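Local coordinates for protein DnaB intein (Synechocystis sp., PDB 1MI8) that probably cuts itself out of a replicative DNA helicase precursor by protein splicing and joins the flanking chains with a peptide bond, at residues S1-D7 with I69-H75; L9-A13 with F30-A34; T53-Y59 with E130-V136. The protein carries 4 engineered substitutions. All coordinates share one frame; numbering follows the deposited sequence.

Contacts 1 and 3 lie on the same side of the chain's centre, their own centres about 7 Å apart. All three reach one antiparallel sheet, contact 2 through strand 31-36. Contact 1 is partly buried: 1-7 meets 69-75 through few backbone bonds, a histidine ring and a lysine. Contact 3 is at the surface, where strands 41-63 and 120-140 pair antiparallel, interrupted by one bulge, with lysines, glutamates and valines alongside. K70 links them by a salt bridge to E134. Contact 2 lies across the chain's centre from contact 1, their centres about 17 Å apart; its centre is about 22 Å from that of contact 3. It is partly buried and mostly apolar, with two strands crossing instead of pairing.

Contact 1 (S1-D7 with I69-H75); sequences SGAISGD and IKATANH. Engineered in segment 1-7: A3 (natural residue Cys).
I4 rests on H75. I4 CG2 sits over the centre of the imidazole, 3.6 Å from the H75 ring centroid, in a CH-pi contact. At the edge of the ring, in its plane, H75 ND1 lies 2.7 Å from A3 N. I4 and A71 form a single backbone bridge. On one side of it T72 N donates to A3 O at 2.9 Å, nearly straight; on the other S5 N donates to K70 O at 3.1 Å. T72 to H75 is a type I beta turn, and its sequence fits the T-x-x-H motif of intein block B. As in other inteins, that motif probably lies by the N-terminal splice junction, which here would be the G2-A3 peptide; A3 is engineered from the natural Cys. With an alanine in place of H75, I4 CG2 would probably lose the ring face it packs on and A3 N its nearby ring nitrogen. A water bridges S1 OG, at 2.7 Å, and the backbone O of N74. At the far end K70 runs along S5. K70 CB meets S5 CB at 3.7 Å. The chain bends at chi3 (-68°), and K70 CE passes S5 OG at 3.5 Å. K70 NZ meets D7 OD1 at 2.9 Å in a salt bridge, from 60° above the carboxylate plane; its stronger partner is E134. S5 OG accepts from D7 N in an ST turn.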
ATOM      1  N   SER A   1     -20.227   4.044  -5.036  1.00 50.47           N
ATOM      2  CA  SER A   1     -19.390   3.762  -6.172  1.00 49.08           C
ATOM      3  C   SER A   1     -18.294   2.750  -5.847  1.00 47.71           C
ATOM      4  O   SER A   1     -17.616   2.300  -6.777  1.00 48.03           O
ATOM      5  CB  SER A   1     -18.755   5.042  -6.739  1.00 49.75           C
ATOM      6  OG  SER A   1     -17.502   5.293  -6.173  1.00 49.53           O
ATOM      7  N   GLY A   2     -18.050   2.354  -4.641  1.00 44.84           N
ATOM      8  CA  GLY A   2     -17.062   1.290  -4.559  1.00 41.19           C
ATOM      9  C   GLY A   2     -17.712  -0.082  -4.839  1.00 38.95           C
ATOM     10  O   GLY A   2     -18.735  -0.200  -5.531  1.00 40.10           O
ATOM     11  N   ALA A   3     -17.060  -1.079  -4.260  1.00 33.99           N
ATOM     12  CA  ALA A   3     -17.549  -2.470  -4.276  1.00 29.89           C
ATOM     13  C   ALA A   3     -16.500  -3.383  -3.669  1.00 27.00           C
ATOM     14  O   ALA A   3     -15.288  -3.130  -3.770  1.00 25.68           O
ATOM     15  CB  ALA A   3     -17.905  -2.948  -5.727  1.00 30.02           C
ATOM     16  N   ILE A   4     -16.958  -4.475  -3.074  1.00 25.32           N
ATOM     17  CA  ILE A   4     -16.027  -5.394  -2.427  1.00 25.24           C
ATOM     18  C   ILE A   4     -16.264  -6.817  -2.944  1.00 28.03           C
ATOM     19  O   ILE A   4     -17.313  -7.079  -3.551  1.00 29.24           O
ATOM     20  CB  ILE A   4     -16.271  -5.364  -0.896  1.00 23.85           C
ATOM     21  CG1 ILE A   4     -17.741  -5.773  -0.609  1.00 17.48           C
ATOM     22  CG2 ILE A   4     -16.070  -3.883  -0.347  1.00 19.53           C
ATOM     23  CD1 ILE A   4     -18.069  -5.935   0.874  1.00 20.82           C
ATOM     24  N   SER A   5     -15.322  -7.722  -2.692  1.00 25.30           N
ATOM     25  CA  SER A   5     -15.492  -9.114  -3.101  1.00 26.75           C
ATOM     26  C   SER A   5     -16.736  -9.760  -2.435  1.00 26.95           C
ATOM     27  O   SER A   5     -17.092  -9.472  -1.264  1.00 28.67           O
ATOM     28  CB  SER A   5     -14.221  -9.940  -2.750  1.00 26.84           C
ATOM     29  OG  SER A   5     -14.473 -11.336  -2.548  1.00 27.74           O
ATOM     30  N   GLY A   6     -17.380 -10.644  -3.191  1.00 26.76           N
ATOM     31  CA  GLY A   6     -18.535 -11.349  -2.701  1.00 26.43           C
ATOM     32  C   GLY A   6     -18.240 -12.207  -1.492  1.00 26.98           C
ATOM     33  O   GLY A   6     -19.153 -12.568  -0.776  1.00 25.67           O
ATOM     34  N   ASP A   7     -16.958 -12.514  -1.269  1.00 27.99           N
ATOM     35  CA  ASP A   7     -16.512 -13.329  -0.138  1.00 28.58           C
ATOM     36  C   ASP A   7     -16.660 -12.561   1.173  1.00 26.78           C
ATOM     37  O   ASP A   7     -16.689 -13.157   2.244  1.00 27.78           O
ATOM     38  CB  ASP A   7     -15.021 -13.680  -0.270  1.00 31.23           C
ATOM     39  CG  ASP A   7     -14.649 -14.300  -1.655  1.00 37.18           C
ATOM     40  OD1 ASP A   7     -13.490 -14.735  -1.815  1.00 35.84           O
ATOM     41  OD2 ASP A   7     -15.489 -14.339  -2.580  1.00 37.80           O
ATOM     42  N   ILE A  69      -9.675  -7.495   3.876  1.00 19.24           N
ATOM     43  CA  ILE A  69     -10.797  -7.466   2.979  1.00 19.20           C
ATOM     44  C   ILE A  69     -10.304  -7.212   1.563  1.00 19.98           C
ATOM     45  O   ILE A  69      -9.247  -6.637   1.340  1.00 19.56           O
ATOM     46  CB  ILE A  69     -11.849  -6.373   3.421  1.00 18.38           C
ATOM     47  CG1 ILE A  69     -13.166  -6.635   2.705  1.00 16.57           C
ATOM     48  CG2 ILE A  69     -11.361  -4.894   3.060  1.00 16.49           C
ATOM     49  CD1 ILE A  69     -14.309  -5.663   3.175  1.00 18.92           C
ATOM     50  N   LYS A  70     -11.051  -7.709   0.594  1.00 21.21           N
ATOM     51  CA  LYS A  70     -10.705  -7.529  -0.786  1.00 21.77           C
ATOM     52  C   LYS A  70     -11.693  -6.505  -1.315  1.00 23.10           C
ATOM     53  O   LYS A  70     -12.907  -6.673  -1.128  1.00 22.22           O
ATOM     54  CB  LYS A  70     -10.857  -8.831  -1.526  1.00 21.84           C
ATOM     55  CG  LYS A  70      -9.683  -9.780  -1.346  1.00 25.04           C
ATOM     56  CD  LYS A  70      -9.915 -11.045  -2.219  1.00 27.63           C
ATOM     57  CE  LYS A  70     -11.109 -11.913  -1.703  1.00 29.14           C
ATOM     58  NZ  LYS A  70     -11.403 -12.976  -2.772  1.00 32.26           N
ATOM     59  N   ALA A  71     -11.190  -5.483  -2.009  1.00 22.03           N
ATOM     60  CA  ALA A  71     -12.077  -4.403  -2.468  1.00 22.71           C
ATOM     61  C   ALA A  71     -11.564  -3.639  -3.719  1.00 22.35           C
ATOM     62  O   ALA A  71     -10.367  -3.669  -4.022  1.00 22.41           O
ATOM     63  CB  ALA A  71     -12.289  -3.401  -1.275  1.00 21.69           C
ATOM     64  N   THR A  72     -12.450  -2.922  -4.415  1.00 22.96           N
ATOM     65  CA  THR A  72     -12.023  -2.143  -5.609  1.00 24.07           C
ATOM     66  C   THR A  72     -11.176  -0.944  -5.213  1.00 24.58           C
ATOM     67  O   THR A  72     -11.222  -0.472  -4.059  1.00 23.41           O
ATOM     68  CB  THR A  72     -13.240  -1.612  -6.446  1.00 25.26           C
ATOM     69  OG1 THR A  72     -14.169  -0.922  -5.589  1.00 21.67           O
ATOM     70  CG2 THR A  72     -13.968  -2.784  -7.114  1.00 24.80           C
ATOM     71  N   ALA A  73     -10.395  -0.470  -6.170  1.00 24.11           N
ATOM     72  CA  ALA A  73      -9.496   0.646  -5.975  1.00 25.09           C
ATOM     73  C   ALA A  73     -10.234   1.877  -5.501  1.00 25.60           C
ATOM     74  O   ALA A  73      -9.648   2.747  -4.854  1.00 24.18           O
ATOM     75  CB  ALA A  73      -8.740   0.996  -7.291  1.00 26.78           C
ATOM     76  N   ASN A  74     -11.503   1.956  -5.834  1.00 24.51           N
ATOM     77  CA  ASN A  74     -12.235   3.126  -5.462  1.00 26.72           C
ATOM     78  C   ASN A  74     -13.134   2.951  -4.217  1.00 25.56           C
ATOM     79  O   ASN A  74     -13.811   3.903  -3.822  1.00 25.14           O
ATOM     80  CB  ASN A  74     -13.049   3.600  -6.668  1.00 30.80           C
ATOM     81  CG  ASN A  74     -14.131   2.635  -7.034  1.00 35.36           C
ATOM     82  OD1 ASN A  74     -13.802   1.347  -7.045  1.00 35.55           O
ATOM     83  ND2 ASN A  74     -15.274   3.039  -7.307  1.00 39.85           N
ATOM     84  N   HIS A  75     -13.141   1.776  -3.584  1.00 24.59           N
ATOM     85  CA  HIS A  75     -13.983   1.622  -2.400  1.00 24.52           C
ATOM     86  C   HIS A  75     -13.367   2.416  -1.242  1.00 24.23           C
ATOM     87  O   HIS A  75     -12.161   2.337  -0.997  1.00 24.17           O
ATOM     88  CB  HIS A  75     -14.118   0.157  -1.978  1.00 26.75           C
ATOM     89  CG  HIS A  75     -15.348  -0.110  -1.164  1.00 28.62           C
ATOM     90  ND1 HIS A  75     -16.568  -0.387  -1.735  1.00 30.11           N
ATOM     91  CD2 HIS A  75     -15.567  -0.057   0.173  1.00 32.04           C
ATOM     92  CE1 HIS A  75     -17.491  -0.494  -0.794  1.00 30.67           C
ATOM     93  NE2 HIS A  75     -16.909  -0.298   0.376  1.00 33.93           N
TER
HETATM   94  O   HOH W   1     -16.388   5.192  -3.733  1.00 49.19           O

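Contact 2 (L9-A13 with F30-A34); sequences LISLA and FEIWA
W33 has CG anti to its carbonyl carbon (chi1 -78°), which swings the indole to A13. F30 takes a different first torsion, with CG between its backbone N and carbonyl carbon (chi1 52°), and its ring reaches L12. This crossing belongs to the all-beta Hint fold shared by inteins and hedgehog proteins. Here strand 9-12 crosses 31-34 at 99°, close to a right angle. The two do not run on as paired strands. One backbone hydrogen bond joins them, a rather long one, from A13 N to E31 O at 3.2 Å, and the donor stands well above the carbonyl plane. A13 CB lies over the indole, 3.7 Å from the centroid of the five-membered ring of W33, in a CH-pi contact. S11 CB comes to the edge of the same ring, 4.2 Å from W33 CD1. Further along, L12 CD2 touches F30 CD1 at 3.6 Å. The isoleucines I10 and I32 run alongside each other, with I10 CG2 and I32 CG2 3.7 Å apart. I10 also packs on F147 and A149 of strand 146-149, and F30 on V47 and V50 of strand 41-63. E31 turns its acid to K46. Where the strands part, a water takes over the role of a direct backbone bond. It donates to S11 O at 2.6 Å and accepts from W33 N at 2.9 Å.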
ATOM      1  N   LEU A   9     -17.630 -10.959   4.477  1.00 21.23           N
ATOM      2  CA  LEU A   9     -18.627 -11.329   5.456  1.00 21.86           C
ATOM      3  C   LEU A   9     -19.281 -10.120   6.132  1.00 23.31           C
ATOM      4  O   LEU A   9     -18.621  -9.329   6.849  1.00 22.40           O
ATOM      5  CB  LEU A   9     -17.965 -12.215   6.494  1.00 23.96           C
ATOM      6  CG  LEU A   9     -18.017 -13.751   6.395  1.00 28.19           C
ATOM      7  CD1 LEU A   9     -18.281 -14.169   4.998  1.00 27.68           C
ATOM      8  CD2 LEU A   9     -16.771 -14.384   7.010  1.00 26.01           C
ATOM      9  N   ILE A  10     -20.594 -10.009   5.914  1.00 23.51           N
ATOM     10  CA  ILE A  10     -21.385  -8.930   6.466  1.00 25.42           C
ATOM     11  C   ILE A  10     -21.911  -9.227   7.852  1.00 25.96           C
ATOM     12  O   ILE A  10     -22.573 -10.251   8.070  1.00 26.81           O
ATOM     13  CB  ILE A  10     -22.568  -8.593   5.538  1.00 23.98           C
ATOM     14  CG1 ILE A  10     -22.053  -8.299   4.125  1.00 23.18           C
ATOM     15  CG2 ILE A  10     -23.328  -7.407   6.124  1.00 26.21           C
ATOM     16  CD1 ILE A  10     -20.854  -7.270   4.081  1.00 22.84           C
ATOM     17  N   SER A  11     -21.634  -8.318   8.787  1.00 25.76           N
ATOM     18  CA  SER A  11     -22.077  -8.475  10.161  1.00 26.24           C
ATOM     19  C   SER A  11     -23.527  -8.117  10.276  1.00 28.07           C
ATOM     20  O   SER A  11     -23.897  -6.998   9.942  1.00 29.19           O
ATOM     21  CB  SER A  11     -21.274  -7.583  11.109  1.00 26.14           C
ATOM     22  OG  SER A  11     -20.066  -8.194  11.517  1.00 25.18           O
ATOM     23  N   LEU A  12     -24.344  -9.068  10.737  1.00 28.55           N
ATOM     24  CA  LEU A  12     -25.792  -8.866  10.890  1.00 28.64           C
ATOM     25  C   LEU A  12     -26.049  -8.419  12.331  1.00 29.74           C
ATOM     26  O   LEU A  12     -25.846  -9.185  13.295  1.00 30.59           O
ATOM     27  CB  LEU A  12     -26.528 -10.181  10.578  1.00 26.66           C
ATOM     28  CG  LEU A  12     -26.305 -10.603   9.133  1.00 27.84           C
ATOM     29  CD1 LEU A  12     -26.887 -12.055   8.895  1.00 27.43           C
ATOM     30  CD2 LEU A  12     -26.971  -9.621   8.196  1.00 24.99           C
ATOM     31  N   ALA A  13     -26.494  -7.180  12.464  1.00 30.14           N
ATOM     32  CA  ALA A  13     -26.738  -6.568  13.765  1.00 33.01           C
ATOM     33  C   ALA A  13     -27.765  -7.268  14.674  1.00 33.98           C
ATOM     34  O   ALA A  13     -27.585  -7.331  15.892  1.00 33.09           O
ATOM     35  CB  ALA A  13     -27.151  -5.136  13.577  1.00 33.41           C
ATOM     36  N   PHE A  30     -32.582  -5.816   6.327  1.00 45.41           N
ATOM     37  CA  PHE A  30     -32.019  -6.487   7.482  1.00 42.24           C
ATOM     38  C   PHE A  30     -31.048  -5.482   8.060  1.00 40.15           C
ATOM     39  O   PHE A  30     -30.548  -4.620   7.365  1.00 38.97           O
ATOM     40  CB  PHE A  30     -31.326  -7.782   7.078  1.00 40.30           C
ATOM     41  CG  PHE A  30     -30.342  -7.622   5.971  1.00 40.97           C
ATOM     42  CD1 PHE A  30     -29.004  -7.338   6.254  1.00 40.87           C
ATOM     43  CD2 PHE A  30     -30.750  -7.718   4.639  1.00 39.63           C
ATOM     44  CE1 PHE A  30     -28.070  -7.140   5.224  1.00 39.67           C
ATOM     45  CE2 PHE A  30     -29.817  -7.523   3.588  1.00 41.33           C
ATOM     46  CZ  PHE A  30     -28.467  -7.228   3.897  1.00 38.51           C
ATOM     47  N   GLU A  31     -30.793  -5.565   9.344  1.00 39.28           N
ATOM     48  CA  GLU A  31     -29.900  -4.585   9.883  1.00 39.22           C
ATOM     49  C   GLU A  31     -28.442  -4.954   9.820  1.00 35.89           C
ATOM     50  O   GLU A  31     -28.080  -6.109   9.951  1.00 36.05           O
ATOM     51  CB  GLU A  31     -30.279  -4.292  11.320  1.00 41.52           C
ATOM     52  CG  GLU A  31     -30.798  -2.878  11.461  1.00 45.70           C
ATOM     53  CD  GLU A  31     -32.171  -2.879  12.002  1.00 47.28           C
ATOM     54  OE1 GLU A  31     -32.376  -3.614  12.991  1.00 49.65           O
ATOM     55  OE2 GLU A  31     -33.036  -2.156  11.449  1.00 49.68           O
ATOM     56  N   ILE A  32     -27.609  -3.955   9.608  1.00 34.28           N
ATOM     57  CA  ILE A  32     -26.172  -4.178   9.606  1.00 31.41           C
ATOM     58  C   ILE A  32     -25.587  -3.224  10.647  1.00 31.52           C
ATOM     59  O   ILE A  32     -26.348  -2.525  11.309  1.00 32.03           O
ATOM     60  CB  ILE A  32     -25.565  -3.975   8.190  1.00 30.08           C
ATOM     61  CG1 ILE A  32     -25.973  -2.632   7.536  1.00 28.36           C
ATOM     62  CG2 ILE A  32     -26.024  -5.135   7.311  1.00 27.21           C
ATOM     63  CD1 ILE A  32     -25.477  -1.327   8.266  1.00 30.68           C
ATOM     64  N   TRP A  33     -24.279  -3.248  10.866  1.00 30.52           N
ATOM     65  CA  TRP A  33     -23.652  -2.303  11.809  1.00 30.33           C
ATOM     66  C   TRP A  33     -23.000  -1.142  11.018  1.00 30.57           C
ATOM     67  O   TRP A  33     -22.253  -1.386  10.075  1.00 25.84           O
ATOM     68  CB  TRP A  33     -22.605  -2.991  12.654  1.00 31.17           C
ATOM     69  CG  TRP A  33     -23.207  -3.781  13.756  1.00 36.90           C
ATOM     70  CD1 TRP A  33     -23.147  -5.155  13.941  1.00 36.80           C
ATOM     71  CD2 TRP A  33     -23.974  -3.267  14.853  1.00 38.83           C
ATOM     72  NE1 TRP A  33     -23.824  -5.503  15.086  1.00 38.47           N
ATOM     73  CE2 TRP A  33     -24.337  -4.370  15.664  1.00 40.12           C
ATOM     74  CE3 TRP A  33     -24.393  -1.982  15.228  1.00 41.07           C
ATOM     75  CZ2 TRP A  33     -25.087  -4.220  16.826  1.00 41.87           C
ATOM     76  CZ3 TRP A  33     -25.140  -1.835  16.386  1.00 43.42           C
ATOM     77  CH2 TRP A  33     -25.478  -2.948  17.172  1.00 42.50           C
ATOM     78  N   ALA A  34     -23.359   0.106  11.364  1.00 30.34           N
ATOM     79  CA  ALA A  34     -22.801   1.299  10.698  1.00 29.65           C
ATOM     80  C   ALA A  34     -22.259   2.246  11.746  1.00 28.75           C
ATOM     81  O   ALA A  34     -22.662   2.195  12.898  1.00 29.66           O
ATOM     82  CB  ALA A  34     -23.852   2.016   9.883  1.00 25.62           C
TER
HETATM   83  O   HOH W   2     -22.476  -4.909   9.325  1.00 25.46           O

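Contact 3 (T53-Y59 with E130-V136); sequences TGKKLVY and ETGVEEV
Segments 53-59 and 130-136 pair antiparallel, with strand directions 148° apart and K56 and E134 as a hydrogen-bonded pair (K56 N to E134 O, 2.7 Å). Opposite V58 the second strand has an extra residue, T131 and G132 together, making a classic beta bulge that shifts the register by one. V58 O takes two bonds from T131: T131 N in the carbonyl plane at 2.9 Å, and T131 OG1 from well above it at 3.1 Å. G132 N adds only a weak one. The hydroxyl gets there because T131 OG1 stands between its own N and carbonyl carbon (chi1 48°). On one face E130 lies between two side chains. E130 CB meets Y59 CE2 at 3.6 Å, and E130 CG meets L57 CD1 at 3.8 Å. K55 and E135 form only a long salt bridge on this face. On the other face K56 crosses V136 at about a right angle. The fit is tight, with K56 CG 3.5 Å from V136 CG1. V136 also packs on A3, K56 on T72, and the E134 carboxylate goes to K70. That face looks onto segments 1-7 and 69-75, while E130 makes a salt bridge to R64 of the second subunit.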
ATOM      1  N   THR A  53     -21.984  -5.496  -8.938  1.00 40.83           N
ATOM      2  CA  THR A  53     -21.814  -4.414  -9.896  1.00 41.92           C
ATOM      3  C   THR A  53     -20.968  -4.874 -11.068  1.00 42.75           C
ATOM      4  O   THR A  53     -20.531  -4.060 -11.883  1.00 43.42           O
ATOM      5  CB  THR A  53     -21.134  -3.190  -9.273  1.00 42.91           C
ATOM      6  OG1 THR A  53     -19.841  -3.565  -8.737  1.00 44.07           O
ATOM      7  CG2 THR A  53     -22.004  -2.621  -8.174  1.00 42.55           C
ATOM      8  N   GLY A  54     -20.746  -6.178 -11.163  1.00 42.67           N
ATOM      9  CA  GLY A  54     -19.932  -6.686 -12.248  1.00 43.44           C
ATOM     10  C   GLY A  54     -18.595  -7.276 -11.824  1.00 43.79           C
ATOM     11  O   GLY A  54     -18.382  -7.594 -10.653  1.00 44.32           O
ATOM     12  N   LYS A  55     -17.689  -7.438 -12.779  1.00 43.29           N
ATOM     13  CA  LYS A  55     -16.388  -7.994 -12.465  1.00 43.49           C
ATOM     14  C   LYS A  55     -15.360  -6.869 -12.379  1.00 42.30           C
ATOM     15  O   LYS A  55     -15.248  -6.064 -13.285  1.00 40.98           O
ATOM     16  CB  LYS A  55     -15.978  -9.004 -13.534  1.00 45.66           C
ATOM     17  CG  LYS A  55     -17.012 -10.084 -13.767  1.00 48.22           C
ATOM     18  CD  LYS A  55     -16.361 -11.416 -14.032  1.00 49.21           C
ATOM     19  CE  LYS A  55     -17.444 -12.490 -14.120  1.00 50.20           C
ATOM     20  NZ  LYS A  55     -16.971 -13.797 -13.644  1.00 48.40           N
ATOM     21  N   LYS A  56     -14.608  -6.801 -11.288  1.00 40.80           N
ATOM     22  CA  LYS A  56     -13.640  -5.718 -11.189  1.00 38.94           C
ATOM     23  C   LYS A  56     -12.407  -6.155 -10.486  1.00 34.90           C
ATOM     24  O   LYS A  56     -12.431  -7.033  -9.659  1.00 33.76           O
ATOM     25  CB  LYS A  56     -14.200  -4.512 -10.428  1.00 42.20           C
ATOM     26  CG  LYS A  56     -15.530  -3.977 -10.930  1.00 46.98           C
ATOM     27  CD  LYS A  56     -15.444  -3.389 -12.327  1.00 50.63           C
ATOM     28  CE  LYS A  56     -16.854  -3.310 -12.938  1.00 52.98           C
ATOM     29  NZ  LYS A  56     -17.806  -2.665 -11.961  1.00 54.55           N
ATOM     30  N   LEU A  57     -11.313  -5.503 -10.823  1.00 33.99           N
ATOM     31  CA  LEU A  57     -10.044  -5.787 -10.221  1.00 29.74           C
ATOM     32  C   LEU A  57     -10.183  -5.475  -8.727  1.00 29.12           C
ATOM     33  O   LEU A  57     -10.687  -4.400  -8.319  1.00 28.14           O
ATOM     34  CB  LEU A  57      -9.011  -4.904 -10.864  1.00 31.33           C
ATOM     35  CG  LEU A  57      -7.620  -5.076 -10.330  1.00 30.82           C
ATOM     36  CD1 LEU A  57      -7.191  -6.538 -10.404  1.00 32.66           C
ATOM     37  CD2 LEU A  57      -6.718  -4.180 -11.159  1.00 30.71           C
ATOM     38  N   VAL A  58      -9.666  -6.378  -7.917  1.00 27.36           N
ATOM     39  CA  VAL A  58      -9.790  -6.233  -6.495  1.00 27.10           C
ATOM     40  C   VAL A  58      -8.419  -6.196  -5.794  1.00 27.23           C
ATOM     41  O   VAL A  58      -7.432  -6.729  -6.322  1.00 29.05           O
ATOM     42  CB  VAL A  58     -10.763  -7.364  -6.102  1.00 26.38           C
ATOM     43  CG1 VAL A  58     -10.115  -8.505  -5.397  1.00 21.08           C
ATOM     44  CG2 VAL A  58     -11.948  -6.753  -5.477  1.00 24.67           C
ATOM     45  N   TYR A  59      -8.381  -5.619  -4.601  1.00 24.50           N
ATOM     46  CA  TYR A  59      -7.146  -5.432  -3.847  1.00 23.27           C
ATOM     47  C   TYR A  59      -7.328  -5.854  -2.412  1.00 21.96           C
ATOM     48  O   TYR A  59      -8.331  -5.507  -1.806  1.00 22.58           O
ATOM     49  CB  TYR A  59      -6.773  -3.946  -3.807  1.00 21.80           C
ATOM     50  CG  TYR A  59      -6.641  -3.281  -5.150  1.00 21.76           C
ATOM     51  CD1 TYR A  59      -7.753  -2.967  -5.921  1.00 21.06           C
ATOM     52  CD2 TYR A  59      -5.384  -2.996  -5.648  1.00 22.96           C
ATOM     53  CE1 TYR A  59      -7.595  -2.360  -7.218  1.00 25.32           C
ATOM     54  CE2 TYR A  59      -5.199  -2.419  -6.896  1.00 25.59           C
ATOM     55  CZ  TYR A  59      -6.296  -2.098  -7.684  1.00 24.72           C
ATOM     56  OH  TYR A  59      -6.027  -1.534  -8.897  1.00 27.56           O
ATOM     57  N   GLU A 130      -2.726  -5.586  -4.964  1.00 25.59           N
ATOM     58  CA  GLU A 130      -3.649  -5.933  -6.033  1.00 28.12           C
ATOM     59  C   GLU A 130      -3.698  -7.481  -6.110  1.00 29.30           C
ATOM     60  O   GLU A 130      -2.663  -8.126  -5.964  1.00 25.70           O
ATOM     61  CB  GLU A 130      -3.115  -5.351  -7.339  1.00 29.96           C
ATOM     62  CG  GLU A 130      -4.013  -5.561  -8.575  1.00 32.61           C
ATOM     63  CD  GLU A 130      -3.233  -5.326  -9.855  1.00 34.50           C
ATOM     64  OE1 GLU A 130      -2.927  -6.332 -10.531  1.00 35.88           O
ATOM     65  OE2 GLU A 130      -2.914  -4.154 -10.149  1.00 34.42           O
ATOM     66  N   THR A 131      -4.884  -8.081  -6.280  1.00 31.84           N
ATOM     67  CA  THR A 131      -4.948  -9.537  -6.358  1.00 35.08           C
ATOM     68  C   THR A 131      -5.512 -10.110  -7.629  1.00 36.39           C
ATOM     69  O   THR A 131      -4.933 -11.019  -8.174  1.00 39.37           O
ATOM     70  CB  THR A 131      -5.787 -10.201  -5.255  1.00 37.15           C
ATOM     71  OG1 THR A 131      -7.051  -9.525  -5.128  1.00 40.18           O
ATOM     72  CG2 THR A 131      -5.039 -10.249  -3.982  1.00 38.09           C
ATOM     73  N   GLY A 132      -6.653  -9.625  -8.095  1.00 36.94           N
ATOM     74  CA  GLY A 132      -7.207 -10.199  -9.308  1.00 36.23           C
ATOM     75  C   GLY A 132      -8.576  -9.663  -9.576  1.00 35.31           C
ATOM     76  O   GLY A 132      -9.075  -8.840  -8.813  1.00 34.21           O
ATOM     77  N   VAL A 133      -9.188 -10.078 -10.681  1.00 33.64           N
ATOM     78  CA  VAL A 133     -10.529  -9.578 -10.979  1.00 32.92           C
ATOM     79  C   VAL A 133     -11.485 -10.589 -10.427  1.00 32.77           C
ATOM     80  O   VAL A 133     -11.210 -11.796 -10.444  1.00 29.86           O
ATOM     81  CB  VAL A 133     -10.845  -9.458 -12.481  1.00 32.86           C
ATOM     82  CG1 VAL A 133     -12.318  -9.097 -12.654  1.00 33.03           C
ATOM     83  CG2 VAL A 133      -9.969  -8.396 -13.127  1.00 32.86           C
ATOM     84  N   GLU A 134     -12.591 -10.072  -9.912  1.00 32.84           N
ATOM     85  CA  GLU A 134     -13.654 -10.899  -9.351  1.00 34.04           C
ATOM     86  C   GLU A 134     -14.940 -10.124  -9.438  1.00 33.24           C
ATOM     87  O   GLU A 134     -14.940  -8.920  -9.721  1.00 32.34           O
ATOM     88  CB  GLU A 134     -13.475 -11.210  -7.865  1.00 35.56           C
ATOM     89  CG  GLU A 134     -12.100 -11.381  -7.342  1.00 37.35           C
ATOM     90  CD  GLU A 134     -12.158 -11.772  -5.876  1.00 38.34           C
ATOM     91  OE1 GLU A 134     -13.277 -11.751  -5.286  1.00 39.04           O
ATOM     92  OE2 GLU A 134     -11.099 -12.107  -5.323  1.00 37.87           O
ATOM     93  N   GLU A 135     -16.033 -10.862  -9.215  1.00 35.30           N
ATOM     94  CA  GLU A 135     -17.388 -10.309  -9.176  1.00 36.90           C
ATOM     95  C   GLU A 135     -17.366  -9.444  -7.922  1.00 34.94           C
ATOM     96  O   GLU A 135     -16.851  -9.848  -6.878  1.00 33.72           O
ATOM     97  CB  GLU A 135     -18.420 -11.440  -9.035  1.00 39.79           C
ATOM     98  CG  GLU A 135     -19.213 -11.675 -10.295  1.00 44.53           C
ATOM     99  CD  GLU A 135     -19.980 -13.002 -10.254  1.00 49.12           C
ATOM    100  OE1 GLU A 135     -20.343 -13.465  -9.135  1.00 51.26           O
ATOM    101  OE2 GLU A 135     -20.230 -13.581 -11.345  1.00 50.73           O
ATOM    102  N   VAL A 136     -17.932  -8.263  -8.020  1.00 34.83           N
ATOM    103  CA  VAL A 136     -17.851  -7.369  -6.892  1.00 34.33           C
ATOM    104  C   VAL A 136     -19.241  -6.832  -6.540  1.00 33.70           C
ATOM    105  O   VAL A 136     -20.132  -6.706  -7.418  1.00 32.83           O
ATOM    106  CB  VAL A 136     -16.718  -6.333  -7.249  1.00 36.26           C
ATOM    107  CG1 VAL A 136     -17.204  -5.229  -8.184  1.00 34.15           C
ATOM    108  CG2 VAL A 136     -16.040  -5.852  -6.005  1.00 40.95           C
TER